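Local atomic coordinates of thiamin pyrophosphokinase (Geobacillus thermodenitrificans, PDB entry 3K94), a protein that probably catalyses the ATP-dependent transfer of a pyrophosphoryl group to thiamin, giving thiamin diphosphate and AMP. Residues B[9-14]-B[34-39]; B[28-33]-B[82-87]; B[152-157]-B[164-169]. All blocks are in the same frame, centred on the assembly; numbering follows the deposited sequence.

Interaction 1: B[9-14]-B[34-39]; sequences GPRELL and TMTLLE
R11 and T36 meet through one water molecule, the polar centre of an otherwise lightly packed contact. The water lies in the plane of the R11 guanidinium, at its edge, where it accepts the NE hydrogen at 2.6 Å from R11 NE. Its other partner is the T36 hydroxyl; T36 OG1 is modelled 2.5 Å from the water oxygen, which is short, and the exact length is doubtful. R11 NE and T36 OG1 stand 3.7 Å apart, their side chains running past one another head to tail, and the water bridges them. Beyond it, R11 NH2 comes within 3.7 Å of M35 CB, touching the root of that selenomethionine while its chain, bent at chi2 and chi3, leads the selenium away. The apolar part is a tip-to-tip meeting of methyls, L14 CD1 against T36 CG2 at 3.6 Å. T36 is thus approached on both branches of its side chain. Its chi1 of -59° sets OG1 beside the backbone N, and CG2 is left to face the leucine.

These residues join the loop that follows strand 4-6 to helix 33-40, two neighbouring pieces of the Rossmann-like α/β catalytic domain. The backbone angles of R11 to L13 are helical, although the regular bonds of a helix are absent. L14 N bonds to R11 O at 3.2 Å, and both residues direct their side chains toward the helix. R11 is extended from CG to NE, long enough to carry the guanidinium across to the helix, where NH2 also donates a hydrogen bond to the carbonyl O of R32. That second grip should restrict rotation of the guanidinium and keep NE aimed at the water. On the helix, the side chain of M35 also packs on D58 and L62 of helix 56-65, while T36 touches L17.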
ATOM      1  N   GLY B   9     -12.947   1.984  -3.845  1.00 26.62           N
ATOM      2  CA  GLY B   9     -12.095   0.804  -3.854  1.00 25.85           C
ATOM      3  C   GLY B   9     -12.862  -0.495  -3.642  1.00 32.30           C
ATOM      4  O   GLY B   9     -14.057  -0.475  -3.368  1.00 35.59           O
ATOM      5  N   PRO B  10     -12.174  -1.640  -3.772  1.00 29.99           N
ATOM      6  CA  PRO B  10     -12.834  -2.933  -3.560  1.00 27.40           C
ATOM      7  C   PRO B  10     -13.655  -2.900  -2.283  1.00 28.39           C
ATOM      8  O   PRO B  10     -13.173  -2.418  -1.252  1.00 29.83           O
ATOM      9  CB  PRO B  10     -11.654  -3.908  -3.421  1.00 29.24           C
ATOM     10  CG  PRO B  10     -10.555  -3.273  -4.270  1.00 27.91           C
ATOM     11  CD  PRO B  10     -10.748  -1.774  -4.122  1.00 23.57           C
ATOM     12  N   ARG B  11     -14.876  -3.416  -2.341  1.00 29.56           N
ATOM     13  CA  ARG B  11     -15.836  -3.223  -1.254  1.00 28.43           C
ATOM     14  C   ARG B  11     -15.634  -4.156  -0.083  1.00 28.29           C
ATOM     15  O   ARG B  11     -16.031  -3.851   1.031  1.00 29.40           O
ATOM     16  CB  ARG B  11     -17.274  -3.323  -1.777  1.00 26.10           C
ATOM     17  CG  ARG B  11     -17.626  -2.104  -2.601  1.00 30.88           C
ATOM     18  CD  ARG B  11     -19.029  -2.114  -3.172  1.00 32.93           C
ATOM     19  NE  ARG B  11     -19.304  -0.815  -3.786  1.00 35.99           N
ATOM     20  CZ  ARG B  11     -20.244  -0.591  -4.697  1.00 39.67           C
ATOM     21  NH1 ARG B  11     -21.026  -1.581  -5.117  1.00 31.09           N
ATOM     22  NH2 ARG B  11     -20.401   0.628  -5.189  1.00 42.96           N
ATOM     23  N   GLU B  12     -15.019  -5.300  -0.335  1.00 23.55           N
ATOM     24  CA  GLU B  12     -14.785  -6.251   0.737  1.00 26.24           C
ATOM     25  C   GLU B  12     -13.723  -5.729   1.719  1.00 23.20           C
ATOM     26  O   GLU B  12     -13.592  -6.242   2.827  1.00 25.99           O
ATOM     27  CB  GLU B  12     -14.398  -7.630   0.171  1.00 35.89           C
ATOM     28  CG  GLU B  12     -12.991  -7.731  -0.419  1.00 36.56           C
ATOM     29  CD  GLU B  12     -12.883  -7.248  -1.866  1.00 40.61           C
ATOM     30  OE1 GLU B  12     -13.861  -6.674  -2.419  1.00 33.20           O
ATOM     31  OE2 GLU B  12     -11.794  -7.453  -2.457  1.00 45.48           O
ATOM     32  N   LEU B  13     -12.989  -4.693   1.320  1.00 17.85           N
ATOM     33  CA  LEU B  13     -11.988  -4.082   2.190  1.00 21.17           C
ATOM     34  C   LEU B  13     -12.561  -3.058   3.179  1.00 23.70           C
ATOM     35  O   LEU B  13     -11.886  -2.661   4.132  1.00 21.96           O
ATOM     36  CB  LEU B  13     -10.870  -3.446   1.357  1.00 18.87           C
ATOM     37  CG  LEU B  13     -10.134  -4.356   0.382  1.00 23.57           C
ATOM     38  CD1 LEU B  13      -8.983  -3.609  -0.266  1.00 24.20           C
ATOM     39  CD2 LEU B  13      -9.635  -5.642   1.082  1.00 22.27           C
ATOM     40  N   LEU B  14     -13.795  -2.619   2.952  1.00 22.39           N
ATOM     41  CA  LEU B  14     -14.414  -1.625   3.841  1.00 24.37           C
ATOM     42  C   LEU B  14     -14.715  -2.214   5.214  1.00 26.24           C
ATOM     43  O   LEU B  14     -15.146  -3.350   5.311  1.00 27.48           O
ATOM     44  CB  LEU B  14     -15.738  -1.121   3.254  1.00 22.16           C
ATOM     45  CG  LEU B  14     -15.755  -0.437   1.887  1.00 33.14           C
ATOM     46  CD1 LEU B  14     -17.196  -0.193   1.450  1.00 38.40           C
ATOM     47  CD2 LEU B  14     -14.979   0.856   1.902  1.00 26.98           C
ATOM     48  N   THR B  34     -20.439   6.319  -3.045  1.00 22.07           N
ATOM     49  CA  THR B  34     -21.754   6.877  -2.742  1.00 25.78           C
ATOM     50  C   THR B  34     -22.826   5.797  -2.603  1.00 24.08           C
ATOM     51  O   THR B  34     -23.719   5.916  -1.762  1.00 25.94           O
ATOM     52  CB  THR B  34     -22.185   7.922  -3.803  1.00 24.22           C
ATOM     53  OG1 THR B  34     -21.349   9.077  -3.691  1.00 27.10           O
ATOM     54  CG2 THR B  34     -23.646   8.332  -3.604  1.00 22.22           C
HETATM   55  N   MSE B  35     -22.742   4.753  -3.429  1.00 22.59           N
HETATM   56  CA  MSE B  35     -23.677   3.629  -3.343  1.00 24.45           C
HETATM   57  C   MSE B  35     -23.565   2.903  -1.992  1.00 24.20           C
HETATM   58  O   MSE B  35     -24.571   2.462  -1.427  1.00 25.92           O
HETATM   59  CB  MSE B  35     -23.453   2.626  -4.488  1.00 23.99           C
HETATM   60  CG  MSE B  35     -23.615   3.179  -5.870  1.00 27.74           C
HETATM   61 SE   MSE B  35     -25.257   4.263  -5.995  1.00 49.90          SE
HETATM   62  CE  MSE B  35     -26.581   2.881  -5.511  1.00 17.02           C
ATOM     63  N   THR B  36     -22.340   2.771  -1.481  1.00 24.81           N
ATOM     64  CA  THR B  36     -22.125   2.162  -0.162  1.00 25.86           C
ATOM     65  C   THR B  36     -22.868   2.949   0.920  1.00 26.71           C
ATOM     66  O   THR B  36     -23.531   2.363   1.784  1.00 27.28           O
ATOM     67  CB  THR B  36     -20.630   2.083   0.190  1.00 26.77           C
ATOM     68  OG1 THR B  36     -19.953   1.317  -0.811  1.00 32.03           O
ATOM     69  CG2 THR B  36     -20.418   1.429   1.570  1.00 24.79           C
ATOM     70  N   LEU B  37     -22.764   4.275   0.859  1.00 22.19           N
ATOM     71  CA  LEU B  37     -23.507   5.146   1.769  1.00 22.07           C
ATOM     72  C   LEU B  37     -25.021   4.922   1.660  1.00 26.07           C
ATOM     73  O   LEU B  37     -25.700   4.790   2.674  1.00 28.08           O
ATOM     74  CB  LEU B  37     -23.175   6.617   1.514  1.00 19.61           C
ATOM     75  CG  LEU B  37     -21.697   6.996   1.703  1.00 29.39           C
ATOM     76  CD1 LEU B  37     -21.430   8.434   1.266  1.00 29.15           C
ATOM     77  CD2 LEU B  37     -21.265   6.782   3.147  1.00 26.12           C
ATOM     78  N   LEU B  38     -25.540   4.888   0.435  1.00 26.14           N
ATOM     79  CA  LEU B  38     -26.981   4.700   0.226  1.00 30.14           C
ATOM     80  C   LEU B  38     -27.413   3.393   0.878  1.00 30.13           C
ATOM     81  O   LEU B  38     -28.467   3.314   1.501  1.00 31.06           O
ATOM     82  CB  LEU B  38     -27.316   4.654  -1.267  1.00 28.73           C
ATOM     83  CG  LEU B  38     -28.739   4.930  -1.780  1.00 34.98           C
ATOM     84  CD1 LEU B  38     -29.052   4.060  -2.985  1.00 35.33           C
ATOM     85  CD2 LEU B  38     -29.807   4.751  -0.717  1.00 39.22           C
ATOM     86  N   GLU B  39     -26.586   2.367   0.722  1.00 27.16           N
ATOM     87  CA  GLU B  39     -26.909   1.047   1.239  1.00 37.07           C
ATOM     88  C   GLU B  39     -26.999   1.034   2.754  1.00 29.87           C
ATOM     89  O   GLU B  39     -27.802   0.295   3.320  1.00 31.15           O
ATOM     90  CB  GLU B  39     -25.887   0.014   0.761  1.00 47.95           C
ATOM     91  CG  GLU B  39     -25.971  -0.264  -0.723  1.00 62.79           C
ATOM     92  CD  GLU B  39     -27.340  -0.778  -1.137  1.00 76.85           C
ATOM     93  OE1 GLU B  39     -28.047  -1.358  -0.279  1.00 78.66           O
ATOM     94  OE2 GLU B  39     -27.709  -0.607  -2.322  1.00 83.76           O
TER
HETATM   95  O   HOH W   1     -18.394   1.405  -2.823  1.00 32.56           O

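Interaction 2: B[28-33]-B[82-87]; sequences VGVDRG and EIALDW
The Rossmann-like α/β layering of the catalytic domain brings helix 80-88 over strand 28-30, an inner strand of the parallel part of the main sheet, and V28 and V30 are the strand residues that meet it. Both valines direct their side chains to the helix, which answers with A84 and W87, about one turn apart on its inner face. No polar group takes part across the contact. V28 CG2 reaches the six-membered ring of the tryptophan, 3.8 Å from W87 CZ3, and the two side chains cross obliquely. W87 can extend this far toward the sheet because its CG is anti to the backbone N (chi1 169°), which carries the indole off the helix toward V28. F48 and I5, on the strands flanking 28-30, pack against V28 as well. Past V30 the chain leaves the sheet in a type II' turn, closed by G33 N bonding to V30 O at 2.8 Å, whose last residue, G33, starts helix 33-40. At the turn D31 adopts a positive phi of 55°, an unusual conformation for an aspartate. The closest approach of strand and helix is at A84, whose side chain is one methyl: V30 CG2 presses on A84 CB at 3.4 Å, tighter than usual van der Waals contact.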
ATOM      1  N   VAL B  28     -19.328  11.677   3.189  1.00 21.45           N
ATOM      2  CA  VAL B  28     -19.082  12.176   1.844  1.00 21.73           C
ATOM      3  C   VAL B  28     -18.835  10.995   0.924  1.00 23.28           C
ATOM      4  O   VAL B  28     -18.051  10.095   1.264  1.00 18.98           O
ATOM      5  CB  VAL B  28     -17.815  13.038   1.792  1.00 20.45           C
ATOM      6  CG1 VAL B  28     -17.521  13.468   0.374  1.00 16.97           C
ATOM      7  CG2 VAL B  28     -17.922  14.233   2.727  1.00 19.14           C
ATOM      8  N   GLY B  29     -19.481  10.992  -0.238  1.00 22.05           N
ATOM      9  CA  GLY B  29     -19.268   9.942  -1.219  1.00 21.37           C
ATOM     10  C   GLY B  29     -18.249  10.300  -2.298  1.00 26.47           C
ATOM     11  O   GLY B  29     -18.144  11.446  -2.715  1.00 27.93           O
ATOM     12  N   VAL B  30     -17.479   9.315  -2.738  1.00 26.92           N
ATOM     13  CA  VAL B  30     -16.534   9.506  -3.833  1.00 25.56           C
ATOM     14  C   VAL B  30     -16.718   8.339  -4.778  1.00 23.65           C
ATOM     15  O   VAL B  30     -16.662   7.184  -4.361  1.00 22.50           O
ATOM     16  CB  VAL B  30     -15.069   9.563  -3.342  1.00 26.81           C
ATOM     17  CG1 VAL B  30     -14.083   9.293  -4.500  1.00 22.32           C
ATOM     18  CG2 VAL B  30     -14.781  10.904  -2.672  1.00 25.83           C
ATOM     19  N   ASP B  31     -16.982   8.634  -6.046  1.00 26.76           N
ATOM     20  CA  ASP B  31     -17.212   7.581  -7.032  1.00 33.12           C
ATOM     21  C   ASP B  31     -18.319   6.654  -6.572  1.00 28.42           C
ATOM     22  O   ASP B  31     -19.342   7.110  -6.075  1.00 24.02           O
ATOM     23  CB  ASP B  31     -15.935   6.788  -7.280  1.00 46.56           C
ATOM     24  CG  ASP B  31     -14.975   7.533  -8.157  1.00 60.42           C
ATOM     25  OD1 ASP B  31     -15.448   8.480  -8.822  1.00 62.71           O
ATOM     26  OD2 ASP B  31     -13.770   7.183  -8.189  1.00 66.44           O
ATOM     27  N   ARG B  32     -18.113   5.351  -6.716  1.00 25.99           N
ATOM     28  CA  ARG B  32     -19.151   4.400  -6.324  1.00 26.52           C
ATOM     29  C   ARG B  32     -19.231   4.239  -4.807  1.00 23.88           C
ATOM     30  O   ARG B  32     -20.102   3.535  -4.288  1.00 26.40           O
ATOM     31  CB  ARG B  32     -18.949   3.052  -7.011  1.00 33.13           C
ATOM     32  CG  ARG B  32     -17.697   2.322  -6.584  1.00 36.58           C
ATOM     33  CD  ARG B  32     -17.710   0.896  -7.096  1.00 37.54           C
ATOM     34  NE  ARG B  32     -16.647   0.106  -6.495  1.00 38.99           N
ATOM     35  CZ  ARG B  32     -16.714  -1.210  -6.334  1.00 42.61           C
ATOM     36  NH1 ARG B  32     -17.802  -1.868  -6.733  1.00 39.50           N
ATOM     37  NH2 ARG B  32     -15.700  -1.867  -5.774  1.00 37.02           N
ATOM     38  N   GLY B  33     -18.333   4.904  -4.089  1.00 18.96           N
ATOM     39  CA  GLY B  33     -18.456   4.966  -2.642  1.00 19.82           C
ATOM     40  C   GLY B  33     -19.818   5.509  -2.202  1.00 22.32           C
ATOM     41  O   GLY B  33     -20.300   5.205  -1.118  1.00 26.11           O
ATOM     42  N   GLU B  82      -9.126  13.168  -4.321  1.00 25.89           N
ATOM     43  CA  GLU B  82      -8.360  14.392  -4.137  1.00 26.90           C
ATOM     44  C   GLU B  82      -9.276  15.610  -4.043  1.00 24.63           C
ATOM     45  O   GLU B  82      -9.168  16.398  -3.107  1.00 28.64           O
ATOM     46  CB  GLU B  82      -7.359  14.593  -5.280  1.00 25.22           C
ATOM     47  CG  GLU B  82      -6.699  15.956  -5.239  1.00 28.51           C
ATOM     48  CD  GLU B  82      -5.526  16.072  -6.187  1.00 37.31           C
ATOM     49  OE1 GLU B  82      -5.492  15.332  -7.189  1.00 39.56           O
ATOM     50  OE2 GLU B  82      -4.637  16.909  -5.931  1.00 42.20           O
ATOM     51  N   ILE B  83     -10.185  15.762  -4.997  1.00 22.30           N
ATOM     52  CA  ILE B  83     -11.082  16.909  -4.921  1.00 27.05           C
ATOM     53  C   ILE B  83     -11.933  16.835  -3.663  1.00 25.31           C
ATOM     54  O   ILE B  83     -12.158  17.863  -3.007  1.00 21.70           O
ATOM     55  CB  ILE B  83     -11.943  17.136  -6.202  1.00 39.27           C
ATOM     56  CG1 ILE B  83     -12.777  15.907  -6.558  1.00 35.49           C
ATOM     57  CG2 ILE B  83     -11.056  17.520  -7.381  1.00 43.27           C
ATOM     58  CD1 ILE B  83     -13.477  16.042  -7.902  1.00 33.92           C
ATOM     59  N   ALA B  84     -12.368  15.623  -3.300  1.00 21.94           N
ATOM     60  CA  ALA B  84     -13.130  15.460  -2.058  1.00 23.05           C
ATOM     61  C   ALA B  84     -12.302  15.903  -0.852  1.00 24.96           C
ATOM     62  O   ALA B  84     -12.767  16.660  -0.009  1.00 25.47           O
ATOM     63  CB  ALA B  84     -13.622  14.013  -1.890  1.00 18.17           C
ATOM     64  N   LEU B  85     -11.057  15.447  -0.784  1.00 27.18           N
ATOM     65  CA  LEU B  85     -10.216  15.807   0.348  1.00 23.95           C
ATOM     66  C   LEU B  85      -9.873  17.302   0.349  1.00 25.91           C
ATOM     67  O   LEU B  85      -9.900  17.941   1.403  1.00 25.48           O
ATOM     68  CB  LEU B  85      -8.946  14.965   0.394  1.00 25.81           C
ATOM     69  CG  LEU B  85      -8.053  15.247   1.603  1.00 24.44           C
ATOM     70  CD1 LEU B  85      -8.746  14.910   2.933  1.00 23.42           C
ATOM     71  CD2 LEU B  85      -6.767  14.496   1.448  1.00 24.71           C
ATOM     72  N   ASP B  86      -9.558  17.848  -0.827  1.00 24.95           N
ATOM     73  CA  ASP B  86      -9.293  19.276  -0.969  1.00 23.69           C
ATOM     74  C   ASP B  86     -10.431  20.102  -0.333  1.00 29.05           C
ATOM     75  O   ASP B  86     -10.199  21.118   0.325  1.00 31.98           O
ATOM     76  CB  ASP B  86      -9.147  19.640  -2.449  1.00 26.87           C
ATOM     77  CG  ASP B  86      -7.827  19.185  -3.051  1.00 28.85           C
ATOM     78  OD1 ASP B  86      -6.891  18.831  -2.295  1.00 30.16           O
ATOM     79  OD2 ASP B  86      -7.728  19.183  -4.298  1.00 27.97           O
ATOM     80  N   TRP B  87     -11.665  19.651  -0.523  1.00 26.82           N
ATOM     81  CA  TRP B  87     -12.816  20.331   0.049  1.00 22.60           C
ATOM     82  C   TRP B  87     -12.875  20.077   1.554  1.00 26.84           C
ATOM     83  O   TRP B  87     -12.941  21.012   2.355  1.00 30.48           O
ATOM     84  CB  TRP B  87     -14.118  19.893  -0.650  1.00 24.72           C
ATOM     85  CG  TRP B  87     -15.372  20.349   0.060  1.00 24.91           C
ATOM     86  CD1 TRP B  87     -15.981  21.576  -0.048  1.00 22.95           C
ATOM     87  CD2 TRP B  87     -16.159  19.595   0.998  1.00 27.76           C
ATOM     88  NE1 TRP B  87     -17.085  21.627   0.770  1.00 21.83           N
ATOM     89  CE2 TRP B  87     -17.221  20.429   1.418  1.00 28.80           C
ATOM     90  CE3 TRP B  87     -16.065  18.304   1.531  1.00 31.52           C
ATOM     91  CZ2 TRP B  87     -18.182  20.011   2.343  1.00 33.71           C
ATOM     92  CZ3 TRP B  87     -17.027  17.887   2.443  1.00 31.01           C
ATOM     93  CH2 TRP B  87     -18.067  18.740   2.841  1.00 34.12           C
TER

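Interaction 3: B[152-157]-B[164-169]; sequences VSYIPV and FTLTGF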
ATOM      1  N   VAL B 152       1.620  -2.165  15.519  1.00 24.69           N
ATOM      2  CA  VAL B 152       1.970  -0.787  15.196  1.00 24.47           C
ATOM      3  C   VAL B 152       3.295  -0.768  14.439  1.00 23.74           C
ATOM      4  O   VAL B 152       4.260  -1.422  14.838  1.00 27.96           O
ATOM      5  CB  VAL B 152       2.079   0.098  16.459  1.00 26.65           C
ATOM      6  CG1 VAL B 152       2.303   1.566  16.077  1.00 25.35           C
ATOM      7  CG2 VAL B 152       0.827  -0.036  17.309  1.00 29.48           C
ATOM      8  N   SER B 153       3.344  -0.027  13.339  1.00 21.23           N
ATOM      9  CA  SER B 153       4.584   0.101  12.584  1.00 23.65           C
ATOM     10  C   SER B 153       4.861   1.561  12.297  1.00 23.37           C
ATOM     11  O   SER B 153       3.936   2.340  12.016  1.00 21.11           O
ATOM     12  CB  SER B 153       4.517  -0.683  11.274  1.00 22.16           C
ATOM     13  OG  SER B 153       4.082  -2.002  11.519  1.00 24.44           O
ATOM     14  N   TYR B 154       6.132   1.933  12.398  1.00 19.61           N
ATOM     15  CA  TYR B 154       6.562   3.276  12.060  1.00 21.43           C
ATOM     16  C   TYR B 154       7.531   3.212  10.902  1.00 24.86           C
ATOM     17  O   TYR B 154       8.485   2.421  10.922  1.00 22.07           O
ATOM     18  CB  TYR B 154       7.222   3.955  13.256  1.00 21.61           C
ATOM     19  CG  TYR B 154       6.252   4.203  14.375  1.00 20.74           C
ATOM     20  CD1 TYR B 154       5.369   5.268  14.321  1.00 16.32           C
ATOM     21  CD2 TYR B 154       6.207   3.365  15.486  1.00 18.19           C
ATOM     22  CE1 TYR B 154       4.468   5.496  15.339  1.00 18.71           C
ATOM     23  CE2 TYR B 154       5.321   3.589  16.507  1.00 21.63           C
ATOM     24  CZ  TYR B 154       4.444   4.653  16.429  1.00 21.17           C
ATOM     25  OH  TYR B 154       3.543   4.879  17.446  1.00 23.39           O
ATOM     26  N   ILE B 155       7.269   4.037   9.895  1.00 21.63           N
ATOM     27  CA  ILE B 155       8.117   4.125   8.722  1.00 22.32           C
ATOM     28  C   ILE B 155       8.468   5.577   8.440  1.00 26.22           C
ATOM     29  O   ILE B 155       7.577   6.413   8.318  1.00 28.50           O
ATOM     30  CB  ILE B 155       7.435   3.515   7.496  1.00 23.22           C
ATOM     31  CG1 ILE B 155       7.161   2.038   7.742  1.00 24.40           C
ATOM     32  CG2 ILE B 155       8.308   3.684   6.252  1.00 23.79           C
ATOM     33  CD1 ILE B 155       6.401   1.359   6.624  1.00 28.28           C
ATOM     34  N   PRO B 156       9.771   5.886   8.348  1.00 27.32           N
ATOM     35  CA  PRO B 156      10.207   7.252   8.038  1.00 29.92           C
ATOM     36  C   PRO B 156       9.870   7.611   6.590  1.00 28.51           C
ATOM     37  O   PRO B 156      10.141   6.831   5.693  1.00 26.92           O
ATOM     38  CB  PRO B 156      11.725   7.171   8.199  1.00 32.40           C
ATOM     39  CG  PRO B 156      12.049   5.769   7.836  1.00 32.05           C
ATOM     40  CD  PRO B 156      10.901   4.942   8.370  1.00 32.26           C
ATOM     41  N   VAL B 157       9.264   8.770   6.376  1.00 26.44           N
ATOM     42  CA  VAL B 157       8.964   9.244   5.034  1.00 24.11           C
ATOM     43  C   VAL B 157      10.094  10.152   4.549  1.00 27.95           C
ATOM     44  O   VAL B 157      10.556  10.049   3.409  1.00 33.41           O
ATOM     45  CB  VAL B 157       7.619  10.003   5.001  1.00 28.50           C
ATOM     46  CG1 VAL B 157       7.414  10.669   3.659  1.00 33.22           C
ATOM     47  CG2 VAL B 157       6.467   9.055   5.313  1.00 27.50           C
ATOM     48  N   PHE B 164      13.304  10.224  17.841  1.00 28.44           N
ATOM     49  CA  PHE B 164      12.119   9.399  17.936  1.00 21.56           C
ATOM     50  C   PHE B 164      12.030   8.760  19.329  1.00 26.14           C
ATOM     51  O   PHE B 164      12.975   8.128  19.791  1.00 24.05           O
ATOM     52  CB  PHE B 164      12.126   8.344  16.839  1.00 20.74           C
ATOM     53  CG  PHE B 164      10.866   7.567  16.764  1.00 25.84           C
ATOM     54  CD1 PHE B 164       9.669   8.205  16.466  1.00 26.68           C
ATOM     55  CD2 PHE B 164      10.859   6.203  17.002  1.00 26.43           C
ATOM     56  CE1 PHE B 164       8.490   7.492  16.404  1.00 25.21           C
ATOM     57  CE2 PHE B 164       9.681   5.487  16.923  1.00 26.11           C
ATOM     58  CZ  PHE B 164       8.494   6.136  16.618  1.00 23.23           C
ATOM     59  N   THR B 165      10.893   8.937  19.998  1.00 27.97           N
ATOM     60  CA  THR B 165      10.729   8.457  21.367  1.00 27.99           C
ATOM     61  C   THR B 165       9.354   7.837  21.574  1.00 24.84           C
ATOM     62  O   THR B 165       8.337   8.414  21.182  1.00 25.41           O
ATOM     63  CB  THR B 165      10.927   9.605  22.377  1.00 32.19           C
ATOM     64  OG1 THR B 165      12.266  10.100  22.273  1.00 34.40           O
ATOM     65  CG2 THR B 165      10.648   9.133  23.809  1.00 28.18           C
ATOM     66  N   LEU B 166       9.327   6.647  22.162  1.00 21.92           N
ATOM     67  CA  LEU B 166       8.068   5.964  22.446  1.00 26.95           C
ATOM     68  C   LEU B 166       7.867   5.798  23.943  1.00 30.70           C
ATOM     69  O   LEU B 166       8.831   5.583  24.671  1.00 28.94           O
ATOM     70  CB  LEU B 166       8.038   4.577  21.804  1.00 23.68           C
ATOM     71  CG  LEU B 166       8.139   4.427  20.287  1.00 23.79           C
ATOM     72  CD1 LEU B 166       8.289   2.943  19.934  1.00 21.91           C
ATOM     73  CD2 LEU B 166       6.911   5.024  19.610  1.00 20.01           C
ATOM     74  N   THR B 167       6.615   5.914  24.395  1.00 28.65           N
ATOM     75  CA  THR B 167       6.236   5.502  25.748  1.00 28.04           C
ATOM     76  C   THR B 167       5.033   4.554  25.667  1.00 29.10           C
ATOM     77  O   THR B 167       4.146   4.748  24.836  1.00 24.92           O
ATOM     78  CB  THR B 167       5.934   6.714  26.691  1.00 29.46           C
ATOM     79  OG1 THR B 167       4.692   7.336  26.329  1.00 28.93           O
ATOM     80  CG2 THR B 167       7.078   7.765  26.656  1.00 22.17           C
ATOM     81  N   GLY B 168       5.022   3.511  26.496  1.00 29.86           N
ATOM     82  CA  GLY B 168       3.885   2.603  26.581  1.00 26.22           C
ATOM     83  C   GLY B 168       3.912   1.364  25.691  1.00 26.09           C
ATOM     84  O   GLY B 168       2.936   0.597  25.645  1.00 24.50           O
ATOM     85  N   PHE B 169       5.026   1.158  24.994  1.00 22.83           N
ATOM     86  CA  PHE B 169       5.146   0.051  24.042  1.00 26.69           C
ATOM     87  C   PHE B 169       6.016  -1.092  24.565  1.00 30.84           C
ATOM     88  O   PHE B 169       6.803  -0.918  25.495  1.00 27.58           O
ATOM     89  CB  PHE B 169       5.734   0.542  22.720  1.00 24.12           C
ATOM     90  CG  PHE B 169       4.815   1.446  21.952  1.00 25.56           C
ATOM     91  CD1 PHE B 169       4.689   2.787  22.296  1.00 21.29           C
ATOM     92  CD2 PHE B 169       4.077   0.956  20.886  1.00 26.89           C
ATOM     93  CE1 PHE B 169       3.830   3.621  21.590  1.00 21.48           C
ATOM     94  CE2 PHE B 169       3.226   1.777  20.178  1.00 16.07           C
ATOM     95  CZ  PHE B 169       3.098   3.114  20.531  1.00 25.59           C
TER
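Y154 and F164 form the aromatic part of this contact, a T-shaped (edge-to-face) pair. The rings lie with their planes at 64° and their centroids 5.1 Å apart, the edge of the phenylalanine being turned to the tyrosine face. F164 CZ does the touching, 3.7 Å from Y154 CG, above the ring and displaced toward its rim. With CG anti to the backbone N (chi1 -173°), F164 carries its ring toward the strand and presents CZ to the tyrosine.

Aliphatic methyls packed on the rings complete the contact. L166 CD2 comes obliquely to the same tyrosine, 3.8 Å from Y154 CE2, and farther along V152 CG2 sits at the edge of the F169 ring, near its plane, 4.2 Å from F169 CE2.

The polar element is the phenol oxygen. Y154 OH ends 3.6 Å from F169 CZ and is buried without a hydrogen-bonding partner in the model. Were Y154 replaced by an alanine, the F164 edge would lose the ring face it packs on, and a gap would probably open between F164, L166 and F169.

F197 of strand 194-199 also meets the Y154 ring, whereas I155, the next residue along the strand, packs on F110 of the second subunit. The two segments share no backbone hydrogen bonds, and the nearest CA atoms, those of V152 and F169, are 9.4 Å apart. Strand 151-156 of the mixed sheet and strand 165-167 of the three-stranded sheet therefore face each other through their side chains, the interior packing of a β-sandwich, consistent with the thiamin-binding domain of this family.

How the interactions relate
Interactions 1 and 2 adjoin in the catalytic domain, where strand 28-30 runs through a turn into helix 33-40. Hydrogen bonds from R11 to R32 and from R32 back to G9 tie them together, and T34 and L37 pack on G29. Interaction 3 lies about 30 Å from both, centre to centre, across the middle of the chain, although strands 28-30 and 151-156 belong to the same mixed sheet. Interactions 2 and 3 are buried and largely apolar, one using valine and alanine methyls and a tryptophan between helix and sheet, the other large rings between two sheets. The partly buried interaction 1 joins a loop to a helix and mixes a water bridge and a guanidinium with one pair of methyls.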